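Local structure of p-47 protein (5WIX) at residues 239-244 and 267-272; 246-251 and 275-280; 288-293 and 376-381; 304-307 and 311-314; 330-335 and 385-390. The protein is of unknown function but has a TULIP fold like that of bactericidal/permeability-increasing protein, and so may bind lipid. All coordinates share one frame; numbering follows the deposited sequence.

Contact 1 of 5, residues 239-244 and 267-272; sequences SEKLFM and VINTSD
In the TULIP-type fold, where a helix lies against a curved antiparallel sheet, Lys-241 and Met-244 set the first turns of helix 240-252 beside the end of strand 265-269. Lys-241 makes the largest share of the helix side, and its methylene chain does the touching. Its CG stands anti to the backbone N (chi1 -178°) and sends the chain toward the strand, where CD meets Asn-269 OD1 at 3.5 Å. The same CD lies 4.3 Å from Asp-272 O. Bends at chi3 and chi4 then turn the ammonium group toward its salt-bridge partner Glu-245, so the strand meets the aliphatic part of this lysine rather than its charge. One turn on, Met-244 CB faces Val-267 CG2 at a loose 4.5 Å, and the rest of the methionine side chain runs away from the strand to touch Leu-306. Ser-239 stands just before the helix as its N-cap: its OG accepts a weak bond from Leu-242 N (3.4 Å). Further polar ties lie just outside: Glu-240 OE1 accepts from Gly-275 N, and the backbones of Lys-241 and Thr-273 are hydrogen-bonded. This is a surface contact, at the capped N-terminal end of a helix packed on the sheet of a TULIP-like domain.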
# COMPACT_ATOMS: atom_id res chain seq x y z
N SER A 239 1.95 5.36 -2.05
CA SER A 239 1.89 6.68 -2.69
C SER A 239 3.22 7.02 -3.36
O SER A 239 4.27 6.49 -2.97
CB SER A 239 1.55 7.76 -1.66
OG SER A 239 2.71 8.10 -0.90
N GLU A 240 3.20 7.92 -4.34
CA GLU A 240 4.44 8.30 -5.01
C GLU A 240 5.49 8.82 -4.03
O GLU A 240 6.65 8.40 -4.08
CB GLU A 240 4.18 9.36 -6.09
CG GLU A 240 5.42 10.19 -6.42
CD GLU A 240 5.30 10.94 -7.73
OE1 GLU A 240 5.38 12.19 -7.72
OE2 GLU A 240 5.16 10.29 -8.79
N LYS A 241 5.09 9.72 -3.13
CA LYS A 241 6.03 10.33 -2.19
C LYS A 241 6.77 9.25 -1.41
O LYS A 241 8.00 9.13 -1.53
CB LYS A 241 5.32 11.29 -1.23
CG LYS A 241 6.26 12.01 -0.26
CD LYS A 241 5.54 13.09 0.57
CE LYS A 241 5.36 12.67 2.04
NZ LYS A 241 6.59 12.03 2.63
N LEU A 242 6.05 8.45 -0.65
CA LEU A 242 6.69 7.41 0.17
C LEU A 242 7.66 6.55 -0.64
O LEU A 242 8.71 6.12 -0.14
CB LEU A 242 5.62 6.52 0.81
CG LEU A 242 4.76 7.25 1.84
CD1 LEU A 242 3.82 6.26 2.49
CD2 LEU A 242 5.61 7.91 2.89
N PHE A 243 7.30 6.31 -1.90
CA PHE A 243 8.17 5.58 -2.80
C PHE A 243 9.48 6.33 -3.05
O PHE A 243 10.57 5.77 -2.90
CB PHE A 243 7.48 5.33 -4.12
CG PHE A 243 8.42 4.95 -5.23
CD1 PHE A 243 8.96 3.67 -5.30
CD2 PHE A 243 8.74 5.87 -6.23
CE1 PHE A 243 9.81 3.31 -6.34
CE2 PHE A 243 9.60 5.51 -7.27
CZ PHE A 243 10.13 4.23 -7.33
N MET A 244 9.35 7.60 -3.46
CA MET A 244 10.51 8.45 -3.68
C MET A 244 11.42 8.50 -2.45
O MET A 244 12.62 8.22 -2.53
CB MET A 244 10.06 9.88 -4.05
CG MET A 244 9.61 10.08 -5.50
SD MET A 244 10.59 9.21 -6.74
CE MET A 244 10.57 10.41 -8.08
N VAL A 267 13.53 15.47 -0.31
CA VAL A 267 12.41 15.19 -1.19
C VAL A 267 11.36 16.28 -0.97
O VAL A 267 10.89 16.49 0.15
CB VAL A 267 11.82 13.77 -0.98
CG1 VAL A 267 11.73 13.40 0.49
CG2 VAL A 267 10.47 13.66 -1.68
N ILE A 268 11.05 16.98 -2.06
CA ILE A 268 10.22 18.17 -2.04
C ILE A 268 8.76 17.86 -2.42
O ILE A 268 8.50 17.12 -3.37
CB ILE A 268 10.80 19.23 -2.99
CG1 ILE A 268 12.20 19.61 -2.55
CG2 ILE A 268 9.95 20.47 -3.01
CD1 ILE A 268 12.22 20.36 -1.23
N ASN A 269 7.81 18.43 -1.69
CA ASN A 269 6.41 18.16 -1.95
C ASN A 269 5.86 18.96 -3.14
O ASN A 269 6.20 20.14 -3.32
CB ASN A 269 5.58 18.45 -0.69
CG ASN A 269 5.75 17.37 0.38
OD1 ASN A 269 6.55 16.44 0.23
ND2 ASN A 269 5.00 17.49 1.47
N THR A 270 5.03 18.31 -3.95
CA THR A 270 4.27 18.96 -5.03
C THR A 270 2.77 18.68 -4.85
O THR A 270 1.91 19.44 -5.31
CB THR A 270 4.73 18.51 -6.44
OG1 THR A 270 5.26 17.18 -6.37
CG2 THR A 270 5.81 19.43 -6.98
N SER A 271 2.48 17.56 -4.18
CA SER A 271 1.19 17.28 -3.58
C SER A 271 1.47 16.71 -2.19
O SER A 271 2.61 16.69 -1.74
CB SER A 271 0.38 16.29 -4.44
OG SER A 271 -0.92 16.07 -3.92
N ASP A 272 0.44 16.23 -1.50
CA ASP A 272 0.67 15.53 -0.25
C ASP A 272 0.98 14.08 -0.54
O ASP A 272 1.22 13.30 0.38
CB ASP A 272 -0.54 15.63 0.69
CG ASP A 272 -0.91 17.06 1.00
OD1 ASP A 272 -0.12 17.73 1.70
OD2 ASP A 272 -2.00 17.51 0.56

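Contact 2 of 5, residues 246-251 and 275-280; sequences NLLLPK and GIIKNK
Leu-248 and Leu-249 both hold CG anti to the backbone N (chi1 -174° and -170°), which carries their methyl groups from the helix to Ile-277 on strand 275-279. On the strand side, Ile-277 has CG1 beside its own N and a fully extended outer torsion (chi2 -180°), so CD1 reaches out to the helix while CG2, anti to the backbone N, faces Leu-249. This is helix-on-sheet packing in a TULIP-type fold: helix 240-252 covers one face of an antiparallel sheet, and a single isoleucine meets two consecutive leucines. Leu-248 brings CD2 to Ile-277 CD1 at 3.7 Å. Leu-249 uses CD1, which comes within 3.8 Å of Ile-277 CG2 and also lies 4.0 Å from CD1 of that isoleucine. All three side chains are buried and the contact is wholly apolar. Phe-265 extends the apolar patch beside Leu-249 and Ile-277, while Met-304, on the next strand of the sheet, touches both Leu-248 and Ile-277. Helix 240-252 is irregular here, with a wider pi-type turn at 246-248 and a kink at Pro-250, whose ring nitrogen carries no hydrogen to donate to the preceding turn. A weak bond from Lys-251 N to Leu-248 O (2.9 Å), three residues back, spans the proline.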
# COMPACT_ATOMS: atom_id res chain seq x y z
N ASN A 246 11.37 6.67 0.55
CA ASN A 246 11.81 5.52 1.33
C ASN A 246 12.22 4.33 0.50
O ASN A 246 12.75 3.35 1.03
CB ASN A 246 10.71 5.14 2.32
CG ASN A 246 10.33 6.31 3.21
OD1 ASN A 246 9.44 7.10 2.87
ND2 ASN A 246 11.02 6.45 4.34
N LEU A 247 12.02 4.42 -0.82
CA LEU A 247 12.39 3.30 -1.67
C LEU A 247 13.49 3.65 -2.66
O LEU A 247 14.51 2.96 -2.74
CB LEU A 247 11.16 2.75 -2.41
CG LEU A 247 10.37 1.83 -1.49
CD1 LEU A 247 9.14 1.24 -2.17
CD2 LEU A 247 11.32 0.74 -1.01
N LEU A 248 13.29 4.73 -3.42
CA LEU A 248 14.29 5.13 -4.39
C LEU A 248 15.51 5.81 -3.74
O LEU A 248 16.63 5.28 -3.78
CB LEU A 248 13.68 6.05 -5.44
CG LEU A 248 14.64 6.39 -6.58
CD1 LEU A 248 14.93 5.14 -7.41
CD2 LEU A 248 14.07 7.48 -7.45
N LEU A 249 15.27 6.98 -3.14
CA LEU A 249 16.34 7.78 -2.52
C LEU A 249 17.37 6.98 -1.71
O LEU A 249 18.57 7.12 -1.96
CB LEU A 249 15.72 8.85 -1.63
CG LEU A 249 16.66 9.92 -1.10
CD1 LEU A 249 17.04 10.82 -2.25
CD2 LEU A 249 15.98 10.70 0.01
N PRO A 250 16.93 6.12 -0.76
CA PRO A 250 17.92 5.37 0.05
C PRO A 250 18.95 4.66 -0.79
O PRO A 250 20.13 4.69 -0.43
CB PRO A 250 17.06 4.37 0.80
CG PRO A 250 15.72 5.03 0.92
CD PRO A 250 15.54 5.82 -0.35
N LYS A 251 18.53 4.06 -1.90
CA LYS A 251 19.51 3.38 -2.75
C LYS A 251 20.38 4.39 -3.51
O LYS A 251 21.60 4.40 -3.35
CB LYS A 251 18.82 2.45 -3.74
CG LYS A 251 19.79 1.63 -4.59
CD LYS A 251 20.77 0.83 -3.74
CE LYS A 251 21.84 0.16 -4.60
NZ LYS A 251 23.00 -0.34 -3.81
N GLY A 275 5.83 13.80 -5.18
CA GLY A 275 7.11 14.29 -4.69
C GLY A 275 8.31 14.22 -5.62
O GLY A 275 8.48 13.25 -6.37
N ILE A 276 9.17 15.24 -5.54
CA ILE A 276 10.41 15.32 -6.33
C ILE A 276 11.69 15.20 -5.48
O ILE A 276 11.77 15.74 -4.38
CB ILE A 276 10.46 16.64 -7.13
CG1 ILE A 276 9.41 16.61 -8.24
CG2 ILE A 276 11.83 16.87 -7.75
CD1 ILE A 276 9.57 17.74 -9.24
N ILE A 277 12.69 14.50 -6.01
CA ILE A 277 13.99 14.44 -5.36
C ILE A 277 14.90 15.59 -5.78
O ILE A 277 15.35 15.65 -6.93
CB ILE A 277 14.71 13.13 -5.67
CG1 ILE A 277 13.91 11.94 -5.12
CG2 ILE A 277 16.11 13.16 -5.08
CD1 ILE A 277 14.54 10.55 -5.37
N LYS A 278 15.18 16.51 -4.87
CA LYS A 278 16.21 17.50 -5.13
C LYS A 278 17.40 17.33 -4.18
O LYS A 278 17.28 16.73 -3.11
CB LYS A 278 15.63 18.91 -5.03
CG LYS A 278 14.72 19.27 -6.19
CD LYS A 278 14.66 20.79 -6.34
CE LYS A 278 13.81 21.22 -7.52
NZ LYS A 278 12.36 20.97 -7.28
N ASN A 279 18.56 17.83 -4.58
CA ASN A 279 19.72 17.85 -3.69
C ASN A 279 19.61 18.97 -2.63
O ASN A 279 19.11 20.07 -2.91
CB ASN A 279 21.00 18.01 -4.49
CG ASN A 279 21.05 19.32 -5.25
OD1 ASN A 279 20.04 19.81 -5.74
ND2 ASN A 279 22.24 19.89 -5.34
N LYS A 280 20.06 18.67 -1.42
CA LYS A 280 19.95 19.62 -0.30
C LYS A 280 21.07 20.62 -0.39
O LYS A 280 20.97 21.75 0.08
CB LYS A 280 19.99 18.89 1.05
CG LYS A 280 19.76 19.79 2.29
CD LYS A 280 20.01 19.04 3.61
CE LYS A 280 18.93 18.00 3.94
NZ LYS A 280 19.20 17.26 5.21

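Contact 3 of 5, residues 288-293 and 376-381; sequences IKVAAL and AKSVGN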
# COMPACT_ATOMS: atom_id res chain seq x y z
N ILE A 288 37.66 10.32 -9.87
CA ILE A 288 37.88 9.66 -11.16
C ILE A 288 39.28 9.90 -11.73
O ILE A 288 39.65 11.05 -11.94
CB ILE A 288 36.90 10.16 -12.24
CG1 ILE A 288 35.45 10.00 -11.79
CG2 ILE A 288 37.12 9.44 -13.55
CD1 ILE A 288 34.53 11.00 -12.48
N LYS A 289 40.03 8.83 -12.03
CA LYS A 289 41.39 8.98 -12.58
C LYS A 289 41.45 9.02 -14.09
O LYS A 289 41.19 8.04 -14.79
CB LYS A 289 42.30 7.87 -12.10
CG LYS A 289 43.71 7.97 -12.64
CD LYS A 289 44.65 7.08 -11.83
CE LYS A 289 45.82 6.57 -12.65
NZ LYS A 289 46.54 5.55 -11.85
N VAL A 290 41.85 10.17 -14.60
CA VAL A 290 42.00 10.39 -16.03
C VAL A 290 43.44 10.70 -16.35
O VAL A 290 43.97 11.72 -15.88
CB VAL A 290 41.14 11.55 -16.48
CG1 VAL A 290 41.21 11.68 -18.00
CG2 VAL A 290 39.73 11.35 -15.99
N ALA A 291 44.05 9.85 -17.16
CA ALA A 291 45.50 9.86 -17.36
C ALA A 291 46.09 9.69 -15.99
O ALA A 291 45.70 8.78 -15.25
CB ALA A 291 45.98 11.13 -18.03
N ALA A 292 46.98 10.61 -15.61
CA ALA A 292 47.78 10.41 -14.40
C ALA A 292 47.18 11.07 -13.16
O ALA A 292 47.70 10.90 -12.06
CB ALA A 292 49.21 10.92 -14.62
N LEU A 293 46.08 11.80 -13.33
CA LEU A 293 45.51 12.54 -12.21
C LEU A 293 44.07 12.17 -11.81
O LEU A 293 43.25 11.81 -12.66
CB LEU A 293 45.58 14.03 -12.51
CG LEU A 293 47.00 14.59 -12.41
CD1 LEU A 293 47.71 14.54 -13.76
CD2 LEU A 293 46.93 15.99 -11.89
N ALA A 376 40.19 19.11 -20.11
CA ALA A 376 38.93 19.54 -19.52
C ALA A 376 37.75 18.82 -20.22
O ALA A 376 36.79 18.39 -19.56
CB ALA A 376 38.77 21.05 -19.62
N LYS A 377 37.83 18.71 -21.54
CA LYS A 377 36.83 17.97 -22.30
C LYS A 377 36.83 16.52 -21.87
O LYS A 377 35.78 15.89 -21.72
CB LYS A 377 37.07 18.09 -23.81
CG LYS A 377 36.54 16.91 -24.62
CD LYS A 377 36.46 17.21 -26.12
CE LYS A 377 36.00 15.97 -26.91
NZ LYS A 377 35.17 16.29 -28.12
N SER A 378 38.02 15.98 -21.64
CA SER A 378 38.11 14.55 -21.37
C SER A 378 37.68 14.22 -19.93
O SER A 378 37.02 13.21 -19.71
CB SER A 378 39.52 14.05 -21.65
OG SER A 378 39.55 12.63 -21.59
N VAL A 379 38.02 15.06 -18.96
CA VAL A 379 37.56 14.83 -17.59
C VAL A 379 36.04 15.05 -17.49
O VAL A 379 35.33 14.29 -16.81
CB VAL A 379 38.31 15.74 -16.59
CG1 VAL A 379 37.75 15.60 -15.19
CG2 VAL A 379 39.78 15.37 -16.57
N GLY A 380 35.55 16.06 -18.20
CA GLY A 380 34.12 16.32 -18.30
C GLY A 380 33.36 15.10 -18.77
O GLY A 380 32.44 14.63 -18.08
N ASN A 381 33.75 14.57 -19.93
CA ASN A 381 33.06 13.41 -20.52
C ASN A 381 33.18 12.16 -19.67
O ASN A 381 32.32 11.29 -19.70
CB ASN A 381 33.59 13.12 -21.93
CG ASN A 381 33.14 14.16 -22.95
OD1 ASN A 381 32.10 14.81 -22.78
ND2 ASN A 381 33.90 14.30 -24.03
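Val-290 and Val-379 form the well-buried part of this contact, between strand 288-290 and helix 370-390 near the far end of a TULIP-type domain, about 45 Å from the centre of the chain. Val-379 approaches with one branch: CG1 is anti to the backbone N (chi1 174°), which leaves CG2 beside the N and anti to the carbonyl carbon, and this CG2 meets Val-290 CB at 4.1 Å. Val-290 CG2 is equally near that methyl, so CG2 of the helix residue sits against one flank of the strand valine, and the two side chains run at a slant to each other. Around this pair the apolar cover continues: Tyr-295, on the neighbouring strand, touches both valines, Trp-382 of the same helix reaches Val-290, and Val-320 lies against buried Val-379. The other side is more open to solvent. There Val-290 CG1 faces the hydroxyl of the partly exposed Ser-378 across the contact, with OG at 4.1 Å, a van der Waals approach without a bond. Beyond Val-290 the chain turns back through exposed Ala-291 and Ala-292, away from the helix, in a type II' beta turn that leads into strand 293-307. The turn's own bond, Leu-293 N to Val-290 O, is weak; the hairpin pair is completed by Val-290 N to Leu-293 O at 2.9 Å.

Contact 4 of 5, residues 304-307 and 311-314; sequences MELF and KLKT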
# COMPACT_ATOMS: atom_id res chain seq x y z
N MET A 304 15.43 14.60 -9.57
CA MET A 304 14.87 13.36 -10.08
C MET A 304 13.37 13.35 -9.80
O MET A 304 12.96 13.22 -8.65
CB MET A 304 15.55 12.15 -9.44
CG MET A 304 15.39 10.83 -10.20
SD MET A 304 16.21 9.41 -9.40
CE MET A 304 16.86 8.51 -10.81
N GLU A 305 12.55 13.53 -10.84
CA GLU A 305 11.08 13.46 -10.70
C GLU A 305 10.52 12.26 -11.47
O GLU A 305 11.11 11.80 -12.46
CB GLU A 305 10.41 14.76 -11.18
CG GLU A 305 10.18 14.89 -12.69
CD GLU A 305 9.60 16.25 -13.10
OE1 GLU A 305 10.12 17.29 -12.64
OE2 GLU A 305 8.62 16.28 -13.88
N LEU A 306 9.38 11.73 -11.03
CA LEU A 306 8.81 10.57 -11.71
C LEU A 306 8.10 11.01 -12.99
O LEU A 306 7.40 12.03 -13.01
CB LEU A 306 7.85 9.82 -10.81
CG LEU A 306 7.50 8.43 -11.32
CD1 LEU A 306 8.75 7.59 -11.41
CD2 LEU A 306 6.48 7.76 -10.42
N PHE A 307 8.28 10.23 -14.05
CA PHE A 307 7.96 10.68 -15.40
C PHE A 307 7.35 9.54 -16.24
O PHE A 307 7.83 8.40 -16.22
CB PHE A 307 9.25 11.25 -16.02
CG PHE A 307 9.28 11.33 -17.52
CD1 PHE A 307 8.65 12.36 -18.19
CD2 PHE A 307 10.03 10.42 -18.25
CE1 PHE A 307 8.71 12.45 -19.58
CE2 PHE A 307 10.10 10.49 -19.64
CZ PHE A 307 9.44 11.51 -20.30
N LYS A 311 8.99 5.66 -15.47
CA LYS A 311 10.35 6.15 -15.74
C LYS A 311 10.79 7.31 -14.82
O LYS A 311 9.96 8.13 -14.38
CB LYS A 311 10.48 6.57 -17.22
CG LYS A 311 10.06 5.51 -18.27
CD LYS A 311 9.99 6.12 -19.69
CE LYS A 311 9.18 5.27 -20.67
NZ LYS A 311 7.73 5.07 -20.28
N LEU A 312 12.09 7.39 -14.52
CA LEU A 312 12.66 8.52 -13.78
C LEU A 312 13.45 9.45 -14.71
O LEU A 312 14.30 9.01 -15.48
CB LEU A 312 13.58 8.02 -12.66
CG LEU A 312 12.89 7.13 -11.62
CD1 LEU A 312 13.91 6.21 -11.06
CD2 LEU A 312 12.28 7.96 -10.51
N LYS A 313 13.12 10.74 -14.63
CA LYS A 313 13.81 11.78 -15.40
C LYS A 313 14.80 12.46 -14.48
O LYS A 313 14.41 13.12 -13.51
CB LYS A 313 12.81 12.80 -15.97
CG LYS A 313 13.43 13.97 -16.76
CD LYS A 313 12.59 14.30 -18.03
CE LYS A 313 11.65 15.48 -17.84
NZ LYS A 313 10.74 15.70 -19.01
N THR A 314 16.09 12.30 -14.76
CA THR A 314 17.10 12.92 -13.92
C THR A 314 17.71 14.13 -14.61
O THR A 314 17.99 14.11 -15.82
CB THR A 314 18.16 11.93 -13.56
OG1 THR A 314 17.53 10.69 -13.17
CG2 THR A 314 18.98 12.48 -12.42
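Lys-311 opens its strand opposite Phe-307 in a hydrogen-bonded antiparallel pair. Its O receives Phe-307 N at 2.7 Å, and its N gives a more bent bond back to Phe-307 O, with 138° at the hydrogen. The side chain brings CB within 4.0 Å of Phe-307 CD2, oblique to the ring, then leads away toward Glu-308, with which NZ makes a weak, long ion pair. Leu-312 follows on the opposite face, in a non-hydrogen-bonded pair with Leu-306. Its CD2 touches Leu-306 CD1 at 3.7 Å, and its CD1 lies equally far from Met-304 CE. Helix 240-252 covers this face, where Leu-248 touches Leu-312 and Leu-252 touches Met-304; the long beta hairpin 293-307/311-322 is part of the curved sheet of a TULIP-type domain. Lys-313 returns to the face of Glu-305 and Phe-307. Its N bonds Glu-305 O at 3.1 Å and nearly straight, and its O accepts from Glu-305 N. Twisted at chi2 (139°) and chi3 (99°), the lysine chain passes CD over one face of the Phe-307 ring and leaves NZ 3.9 Å from CE1 of that ring. Glu-305 OE2 stays 5.6 Å from Lys-313 NZ, without contact, while OE1 makes a weak, long ion pair with Arg-315. Thr-314 faces Met-304 in the last non-hydrogen-bonded pair. The methionine curls at chi3 so that CE comes to 3.3 Å from Thr-314 OG1, whose weak hydrogen bond goes to Cys-336 O on the next strand.

Contact 5 of 5, residues 330-335 and 385-390; sequences SKLNME and KSFRDS
Met-334 and Leu-332 of strand 328-343 receive Phe-387 and Arg-388 near the C-terminal end of helix 370-390, a long helix lying along the curved sheet of a TULIP-type domain. Met-334 reaches over in an extended chain that bends at its last torsion (chi3 69°), placing CE 3.5 Å from Phe-387 CB and close to the backbone N of Arg-388. Its SD lies 3.8 Å from Arg-388 CB, the two side chains crossing nearly at right angles. Two residues earlier on the same sheet face, Leu-332 CD1 meets the outer end of the phenyl ring, oblique to it, at 3.9 Å from Phe-387 CE2. The strand and helix segments run 31° apart, with axes 9.7 Å from each other. In the next shell, Trp-285 meets the Phe-387 ring edge-to-face and Leu-316 adds an apolar neighbour. The rest of the Arg-388 chain leads away past Thr-356 and Met-359 of strand 348-363. Phe-387 O is gripped by two donors of one residue: Ser-390 N at 2.8 Å, and Ser-390 OG, which bonds in the carbonyl plane on a lone pair at 2.6 Å.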
# COMPACT_ATOMS: atom_id res chain seq x y z
N SER A 330 35.40 22.52 -16.09
CA SER A 330 34.51 22.10 -17.17
C SER A 330 33.07 22.05 -16.65
O SER A 330 32.78 21.31 -15.69
CB SER A 330 34.95 20.74 -17.71
OG SER A 330 34.48 20.52 -19.03
N LYS A 331 32.17 22.82 -17.26
CA LYS A 331 30.77 22.81 -16.81
C LYS A 331 30.03 21.58 -17.37
O LYS A 331 30.11 21.26 -18.56
CB LYS A 331 30.05 24.12 -17.19
CG LYS A 331 29.88 24.39 -18.67
CD LYS A 331 29.36 25.81 -18.91
CE LYS A 331 29.19 26.12 -20.40
NZ LYS A 331 28.83 27.56 -20.64
N LEU A 332 29.34 20.88 -16.47
CA LEU A 332 28.71 19.60 -16.75
C LEU A 332 27.17 19.65 -16.66
O LEU A 332 26.62 19.99 -15.61
CB LEU A 332 29.25 18.55 -15.78
CG LEU A 332 30.76 18.35 -15.68
CD1 LEU A 332 31.12 17.27 -14.66
CD2 LEU A 332 31.30 17.98 -17.05
N ASN A 333 26.47 19.31 -17.75
CA ASN A 333 25.00 19.20 -17.74
C ASN A 333 24.51 17.86 -18.28
O ASN A 333 24.87 17.47 -19.39
CB ASN A 333 24.37 20.32 -18.57
CG ASN A 333 24.59 21.70 -17.97
OD1 ASN A 333 23.66 22.30 -17.40
ND2 ASN A 333 25.81 22.23 -18.10
N MET A 334 23.66 17.17 -17.51
CA MET A 334 23.04 15.93 -17.99
C MET A 334 21.52 15.88 -17.81
O MET A 334 21.00 16.35 -16.80
CB MET A 334 23.67 14.72 -17.30
CG MET A 334 23.22 13.39 -17.86
SD MET A 334 24.23 12.01 -17.30
CE MET A 334 23.70 12.00 -15.60
N GLU A 335 20.83 15.31 -18.79
CA GLU A 335 19.46 14.81 -18.58
C GLU A 335 19.44 13.34 -18.94
O GLU A 335 19.92 12.94 -20.00
CB GLU A 335 18.42 15.57 -19.41
CG GLU A 335 16.99 15.09 -19.12
CD GLU A 335 15.92 15.70 -20.03
OE1 GLU A 335 14.90 16.20 -19.51
OE2 GLU A 335 16.09 15.65 -21.26
N LYS A 385 29.72 10.31 -17.59
CA LYS A 385 29.51 8.87 -17.61
C LYS A 385 29.35 8.38 -16.19
O LYS A 385 28.38 7.69 -15.88
CB LYS A 385 30.66 8.17 -18.34
CG LYS A 385 30.70 8.55 -19.83
CD LYS A 385 31.77 7.81 -20.64
CE LYS A 385 31.68 8.17 -22.14
NZ LYS A 385 32.72 7.46 -22.95
N SER A 386 30.25 8.81 -15.31
CA SER A 386 30.19 8.40 -13.92
C SER A 386 28.81 8.65 -13.33
O SER A 386 28.29 7.80 -12.63
CB SER A 386 31.24 9.13 -13.09
OG SER A 386 31.71 8.28 -12.04
N PHE A 387 28.24 9.82 -13.65
CA PHE A 387 26.93 10.22 -13.14
C PHE A 387 25.81 9.27 -13.57
O PHE A 387 25.19 8.56 -12.75
CB PHE A 387 26.58 11.63 -13.63
CG PHE A 387 27.47 12.70 -13.11
CD1 PHE A 387 28.30 12.47 -12.02
CD2 PHE A 387 27.46 13.96 -13.70
CE1 PHE A 387 29.11 13.48 -11.55
CE2 PHE A 387 28.28 14.97 -13.23
CZ PHE A 387 29.10 14.74 -12.16
N ARG A 388 25.56 9.29 -14.87
CA ARG A 388 24.67 8.34 -15.51
C ARG A 388 24.81 6.93 -14.93
O ARG A 388 23.84 6.34 -14.48
CB ARG A 388 24.93 8.30 -17.01
CG ARG A 388 24.22 7.15 -17.69
CD ARG A 388 24.41 7.20 -19.17
NE ARG A 388 25.78 6.89 -19.53
CZ ARG A 388 26.31 7.15 -20.72
NH1 ARG A 388 25.57 7.73 -21.67
NH2 ARG A 388 27.58 6.82 -20.95
N ASP A 389 26.03 6.41 -14.91
CA ASP A 389 26.28 5.06 -14.43
C ASP A 389 25.67 4.82 -13.03
O ASP A 389 25.26 3.69 -12.71
CB ASP A 389 27.80 4.77 -14.42
CG ASP A 389 28.35 4.41 -15.80
OD1 ASP A 389 27.80 4.88 -16.84
OD2 ASP A 389 29.35 3.65 -15.85
N SER A 390 25.58 5.88 -12.23
CA SER A 390 25.16 5.75 -10.83
C SER A 390 23.66 5.71 -10.72
O SER A 390 23.12 5.39 -9.67
CB SER A 390 25.68 6.91 -9.98
OG SER A 390 24.93 8.08 -10.25

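Overall arrangement
From the N terminus, helix 240-252 supplies the first segments of contacts 1 and 2, whose loops close on adjacent strands 265-269 and 275-279 and cross because the segments alternate. Both are complete before strand 288-290 opens contact 3, a long loop closed only at helix 370-390. Within that loop lies contact 4, a short hairpin closure that touches contact 1 through the face covered by helix 240-252, contact 2 there and by pairing of strands 275-279 and 293-307, and contact 5 along adjacent strands 311-322 and 328-343. Contact 5 starts inside contact 3 and ends beyond it, so these two cross and share helix 370-390. All five reach one antiparallel sheet and tie two helices to it.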